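Local coordinates for protein GDP-perosamine synthase (Caulobacter crescentus, PDB 3BN1) that catalyses the pyridoxal phosphate-dependent transfer of an amino group from L-glutamate to GDP-4-keto-6-deoxy-D-mannose, giving GDP-perosamine for the lipopolysaccharide O-antigen, at residues Lys128-Val133 with Asp143-Val148; Ala121-Arg126 with His152-Ile157. All blocks are in the same frame, centred on the assembly; numbering follows the deposited sequence.

Interaction 1. Residues Lys128-Val133 with Asp143-Val148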
loop_
_atom_site.group_PDB
_atom_site.type_symbol
_atom_site.label_atom_id
_atom_site.label_comp_id
_atom_site.label_asym_id
_atom_site.label_seq_id
_atom_site.Cartn_x
_atom_site.Cartn_y
_atom_site.Cartn_z
ATOM N N LYS A 128 15.191 2.732 20.794
ATOM C CA LYS A 128 14.161 3.765 20.833
ATOM C C LYS A 128 12.787 3.135 21.169
ATOM O O LYS A 128 11.915 3.819 21.692
ATOM C CB LYS A 128 14.094 4.432 19.446
ATOM C CG LYS A 128 14.668 5.889 19.361
ATOM C CD LYS A 128 15.661 6.265 20.466
ATOM C CE LYS A 128 16.878 7.039 19.956
ATOM N NZ LYS A 128 18.019 6.098 19.604
ATOM N N ALA A 129 12.612 1.847 20.852
ATOM C CA ALA A 129 11.335 1.185 20.995
ATOM C C ALA A 129 11.478 -0.306 21.075
ATOM O O ALA A 129 12.518 -0.867 20.705
ATOM C CB ALA A 129 10.451 1.484 19.777
ATOM N N ILE A 130 10.394 -0.894 21.591
ATOM C CA ILE A 130 10.241 -2.342 21.745
ATOM C C ILE A 130 8.940 -2.651 21.033
ATOM O O ILE A 130 7.927 -1.951 21.212
ATOM C CB ILE A 130 10.072 -2.815 23.223
ATOM C CG1 ILE A 130 11.263 -2.388 24.101
ATOM C CG2 ILE A 130 9.988 -4.351 23.295
ATOM C CD1 ILE A 130 10.886 -2.166 25.576
ATOM N N MET A 131 8.995 -3.707 20.225
ATOM C CA MET A 131 7.815 -4.146 19.476
ATOM C C MET A 131 7.336 -5.542 19.940
ATOM O O MET A 131 7.673 -6.596 19.372
ATOM C CB MET A 131 8.110 -4.156 17.957
ATOM C CG MET A 131 6.887 -4.560 17.137
ATOM S SD MET A 131 7.311 -4.803 15.350
ATOM C CE MET A 131 7.754 -3.031 14.869
ATOM N N PRO A 132 6.485 -5.551 20.952
ATOM C CA PRO A 132 5.908 -6.832 21.335
ATOM C C PRO A 132 4.946 -7.273 20.184
ATOM O O PRO A 132 4.254 -6.459 19.549
ATOM C CB PRO A 132 5.152 -6.499 22.644
ATOM C CG PRO A 132 4.827 -5.049 22.470
ATOM C CD PRO A 132 6.103 -4.483 21.909
ATOM N N VAL A 133 4.930 -8.570 19.879
ATOM C CA VAL A 133 4.019 -9.081 18.882
ATOM C C VAL A 133 3.090 -10.072 19.594
ATOM O O VAL A 133 3.564 -11.024 20.216
ATOM C CB VAL A 133 4.736 -9.793 17.741
ATOM C CG1 VAL A 133 3.729 -10.400 16.763
ATOM C CG2 VAL A 133 5.777 -8.870 17.091
ATOM N N ASP A 143 2.595 -5.804 31.162
ATOM C CA ASP A 143 3.008 -5.019 32.288
ATOM C C ASP A 143 4.520 -5.063 32.484
ATOM O O ASP A 143 5.178 -4.034 32.555
ATOM C CB ASP A 143 2.163 -5.441 33.494
ATOM C CG ASP A 143 0.736 -4.870 33.455
ATOM O OD1 ASP A 143 0.434 -4.028 32.551
ATOM O OD2 ASP A 143 -0.068 -5.262 34.332
ATOM N N PRO A 144 5.136 -6.228 32.526
ATOM C CA PRO A 144 6.591 -6.202 32.716
ATOM C C PRO A 144 7.315 -5.474 31.564
ATOM O O PRO A 144 8.371 -4.872 31.737
ATOM C CB PRO A 144 6.986 -7.701 32.690
ATOM C CG PRO A 144 5.756 -8.438 32.742
ATOM C CD PRO A 144 4.564 -7.543 32.865
ATOM N N ILE A 145 6.757 -5.588 30.372
ATOM C CA ILE A 145 7.421 -5.028 29.228
ATOM C C ILE A 145 7.301 -3.487 29.331
ATOM O O ILE A 145 8.227 -2.722 29.001
ATOM C CB ILE A 145 6.710 -5.542 27.952
ATOM C CG1 ILE A 145 6.819 -7.056 27.781
ATOM C CG2 ILE A 145 7.110 -4.695 26.719
ATOM C CD1 ILE A 145 6.146 -7.574 26.494
ATOM N N LEU A 146 6.115 -3.025 29.721
ATOM C CA LEU A 146 5.882 -1.583 29.891
ATOM C C LEU A 146 6.756 -1.106 31.055
ATOM O O LEU A 146 7.348 0.009 31.019
ATOM C CB LEU A 146 4.409 -1.298 30.167
ATOM C CG LEU A 146 3.503 -1.520 28.942
ATOM C CD1 LEU A 146 2.063 -1.424 29.360
ATOM C CD2 LEU A 146 3.776 -0.401 27.882
ATOM N N GLU A 147 6.897 -1.965 32.067
ATOM C CA GLU A 147 7.767 -1.605 33.197
ATOM C C GLU A 147 9.195 -1.297 32.714
ATOM O O GLU A 147 9.756 -0.231 33.042
ATOM C CB GLU A 147 7.720 -2.668 34.313
ATOM C CG GLU A 147 8.430 -2.251 35.634
ATOM C CD GLU A 147 9.975 -2.206 35.563
ATOM O OE1 GLU A 147 10.609 -3.028 34.862
ATOM O OE2 GLU A 147 10.595 -1.347 36.238
ATOM N N VAL A 148 9.771 -2.198 31.910
ATOM C CA VAL A 148 11.139 -1.967 31.402
ATOM C C VAL A 148 11.217 -0.710 30.514
ATOM O O VAL A 148 12.108 0.160 30.684
ATOM C CB VAL A 148 11.643 -3.213 30.647
ATOM C CG1 VAL A 148 13.003 -2.964 29.985
ATOM C CG2 VAL A 148 11.752 -4.338 31.604
#

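Interaction 2. Residues Ala121-Arg126 with His152-Ile157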
loop_
_atom_site.group_PDB
_atom_site.type_symbol
_atom_site.label_atom_id
_atom_site.label_comp_id
_atom_site.label_asym_id
_atom_site.label_seq_id
_atom_site.Cartn_x
_atom_site.Cartn_y
_atom_site.Cartn_z
ATOM N N ALA A 121 18.625 -6.539 29.077
ATOM C CA ALA A 121 19.994 -6.761 28.700
ATOM C C ALA A 121 20.168 -6.410 27.231
ATOM O O ALA A 121 21.284 -6.431 26.714
ATOM C CB ALA A 121 20.288 -8.229 28.887
ATOM N N LEU A 122 19.076 -6.142 26.524
ATOM C CA LEU A 122 19.258 -5.827 25.081
ATOM C C LEU A 122 19.235 -4.324 24.829
ATOM O O LEU A 122 19.515 -3.819 23.698
ATOM C CB LEU A 122 18.128 -6.460 24.260
ATOM C CG LEU A 122 18.244 -7.994 24.193
ATOM C CD1 LEU A 122 17.000 -8.449 23.393
ATOM C CD2 LEU A 122 19.477 -8.327 23.458
ATOM N N ILE A 123 18.849 -3.624 25.894
ATOM C CA ILE A 123 18.751 -2.154 25.809
ATOM C C ILE A 123 20.144 -1.531 25.706
ATOM O O ILE A 123 21.043 -1.977 26.400
ATOM C CB ILE A 123 17.809 -1.491 26.886
ATOM C CG1 ILE A 123 16.412 -2.160 26.841
ATOM C CG2 ILE A 123 17.674 0.020 26.618
ATOM C CD1 ILE A 123 15.450 -1.826 28.027
ATOM N N THR A 124 20.308 -0.555 24.809
ATOM C CA THR A 124 21.562 0.166 24.575
ATOM C C THR A 124 21.220 1.615 24.344
ATOM O O THR A 124 20.075 1.954 24.255
ATOM C CB THR A 124 22.276 -0.332 23.309
ATOM O OG1 THR A 124 21.671 0.246 22.148
ATOM C CG2 THR A 124 22.201 -1.822 23.326
ATOM N N PRO A 125 22.219 2.466 24.205
ATOM C CA PRO A 125 21.960 3.877 23.941
ATOM C C PRO A 125 21.112 4.138 22.707
ATOM O O PRO A 125 20.547 5.230 22.571
ATOM C CB PRO A 125 23.374 4.418 23.677
ATOM C CG PRO A 125 24.227 3.625 24.576
ATOM C CD PRO A 125 23.657 2.207 24.426
ATOM N N ARG A 126 21.105 3.178 21.780
ATOM C CA ARG A 126 20.405 3.299 20.507
ATOM C C ARG A 126 18.939 2.873 20.538
ATOM O O ARG A 126 18.135 3.204 19.650
ATOM C CB ARG A 126 21.149 2.459 19.488
ATOM C CG ARG A 126 22.394 3.230 18.935
ATOM C CD ARG A 126 23.579 2.333 18.443
ATOM N NE ARG A 126 24.062 1.462 19.515
ATOM C CZ ARG A 126 24.951 1.766 20.466
ATOM N NH1 ARG A 126 25.234 0.846 21.387
ATOM N NH2 ARG A 126 25.568 2.948 20.528
ATOM N N HIS A 152 13.425 2.940 30.839
ATOM C CA HIS A 152 14.411 3.317 29.841
ATOM C C HIS A 152 13.877 4.343 28.882
ATOM O O HIS A 152 14.486 4.641 27.864
ATOM C CB HIS A 152 14.933 2.074 29.109
ATOM C CG HIS A 152 15.637 1.139 30.042
ATOM N ND1 HIS A 152 16.958 1.305 30.387
ATOM C CD2 HIS A 152 15.163 0.153 30.846
ATOM C CE1 HIS A 152 17.282 0.428 31.327
ATOM N NE2 HIS A 152 16.220 -0.306 31.600
ATOM N N ASN A 153 12.741 4.904 29.237
ATOM C CA ASN A 153 12.144 5.899 28.373
ATOM C C ASN A 153 12.118 5.402 26.943
ATOM O O ASN A 153 12.563 6.141 26.060
ATOM C CB ASN A 153 12.938 7.201 28.401
ATOM C CG ASN A 153 12.155 8.332 28.911
ATOM O OD1 ASN A 153 11.315 8.882 28.194
ATOM N ND2 ASN A 153 12.420 8.713 30.162
ATOM N N LEU A 154 11.547 4.223 26.688
ATOM C CA LEU A 154 11.392 3.719 25.317
ATOM C C LEU A 154 9.919 3.757 24.980
ATOM O O LEU A 154 9.032 3.633 25.847
ATOM C CB LEU A 154 11.772 2.220 25.226
ATOM C CG LEU A 154 13.208 2.116 25.763
ATOM C CD1 LEU A 154 13.545 0.725 25.978
ATOM C CD2 LEU A 154 14.203 2.769 24.793
ATOM N N LEU A 155 9.682 3.749 23.686
ATOM C CA LEU A 155 8.347 3.634 23.128
ATOM C C LEU A 155 8.029 2.132 23.007
ATOM O O LEU A 155 8.922 1.281 22.910
ATOM C CB LEU A 155 8.340 4.208 21.718
ATOM C CG LEU A 155 8.564 5.735 21.739
ATOM C CD1 LEU A 155 8.856 6.225 20.311
ATOM C CD2 LEU A 155 7.255 6.320 22.284
ATOM N N VAL A 156 6.739 1.825 22.979
ATOM C CA VAL A 156 6.323 0.448 22.807
ATOM C C VAL A 156 5.324 0.488 21.660
ATOM O O VAL A 156 4.423 1.320 21.620
ATOM C CB VAL A 156 5.669 -0.152 24.105
ATOM C CG1 VAL A 156 5.134 -1.588 23.873
ATOM C CG2 VAL A 156 6.674 -0.176 25.247
ATOM N N ILE A 157 5.488 -0.413 20.702
ATOM C CA ILE A 157 4.511 -0.447 19.654
ATOM C C ILE A 157 4.049 -1.885 19.552
ATOM O O ILE A 157 4.854 -2.807 19.346
ATOM C CB ILE A 157 5.098 -0.026 18.300
ATOM C CG1 ILE A 157 4.105 -0.392 17.189
ATOM C CG2 ILE A 157 6.535 -0.611 18.122
ATOM C CD1 ILE A 157 4.618 -0.195 15.779
#

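Interaction 1. Residues Lys128-Val133 with Asp143-Val148
I145 meets I130 and P132 with its two branches, and these three buried side chains account for most of the contact between 128-133 and helix residues 143-148. The backbones stay well apart, P132 CA and I145 CA being 8.2 Å from each other, so the gap is bridged by side chains. The first torsion of I145 (chi1 -64°) sets CG1 beside the backbone N and CG2 anti to it, and an extended chi2 carries CD1 outward. The two branches therefore reach different targets. I145 CD1 comes against the ring carbon CB of P132 at 4.1 Å, the closest approach across the two segments, while I145 CG2 faces I130 CG2 at 4.5 Å. I130 CD1 comes within 4.4 Å of I145 O, a van der Waals approach of a methyl to a backbone carbonyl.

Fit declines one helical turn on. V148 also directs its CB at the strand, but its side chain stops 5.0 Å from 128-133 and leans on I123 of a neighbouring loop. The polar side of the helix faces solvent: E147 is exposed and D143 partly exposed, both turned from the strand, and their carboxylates form salt bridges, D143 with R169 and E147 with R151. L119 of helix 116-119 touches both I130 and I145, and so closes one flank of the apolar cluster.

The helix packs on the end of strand 127-130 and on the loop that leaves it, within the beta-alpha-beta unit of strand 127-130, helix 142-151 and strand 155-159. With side-chain carbons no closer than 4.1 Å and 149 Å² buried, cohesion is probably that of dispersion and exclusion of water, with no directional bond between the two segments to fix the register.

Interaction 2. Residues Ala121-Arg126 with His152-Ile157
A methyl group seated over an imidazole face is the uncommon element here: I123 CD1 lies 3.8 Å from the centroid of the H152 ring, 27° off the ring normal, which meets the geometry of a CH-pi contact. It is displaced toward the rim, and its nearest ring atom is H152 CD2 at 3.5 Å. The second branch of I123 adds to the grip, CG2 standing 4.0 Å from H152 ND1. Both branches thus bear on the imidazole: with chi1 at -53° they diverge, CG1 carrying CD1 over the ring while CG2 reaches its ND1 side. H152 NE2 is hydrogen-bonded to E120 OE2, a polar tether that should limit rotation of the ring while the isoleucine packs on its face.

The same CD1 has a further neighbour. L154 points its CD1 at I123 CD1, and the two side chains meet tip to tip at 3.8 Å; L154 continues inward onto T127 and I130.

Each segment is shaped by a local turn. In 121-126, the backbone N of R126 donates to T124 OG1 (3.0 Å, N-H...O angle 151°), an ST turn, and E80 takes both T124 OG1 and R126 NE on its carboxylate. In 152-157, N153 with positive phi is the C-prime residue of a Schellman motif that ends helix 142-151, L154 N bonding back to A149 O. H152 and L154, on either side of N153 in sequence, both direct their CB atoms toward 121-126. A capped helix end and a short connection into strand 155-159, packed against the loop that enters the neighbouring parallel strand 127-130, belong to a beta-alpha-beta crossover of the large domain, as in other fold type I aminotransferases.

Overall arrangement
Interaction 1 lies within the beta-alpha-beta unit 127-130, 142-151, 155-159; interaction 2 joins the loop leading into its first strand to the connection between its helix and second strand. Interaction 1 is core, all three touching residues being buried; interaction 2 lies nearer the surface, its centre about 22 Å from the chain centre against about 16 Å, and its touching residues are partly exposed. Chemistry follows depth: purely aliphatic side-chain packing inside; outside, aliphatic packing joined by a CH-pi contact to an imidazole that E120 holds by a hydrogen bond. Adjacent parallel strands join the two, through I130 O to I157 N and I130 N to L155 O, both 2.9 Å and probable hydrogen bonds.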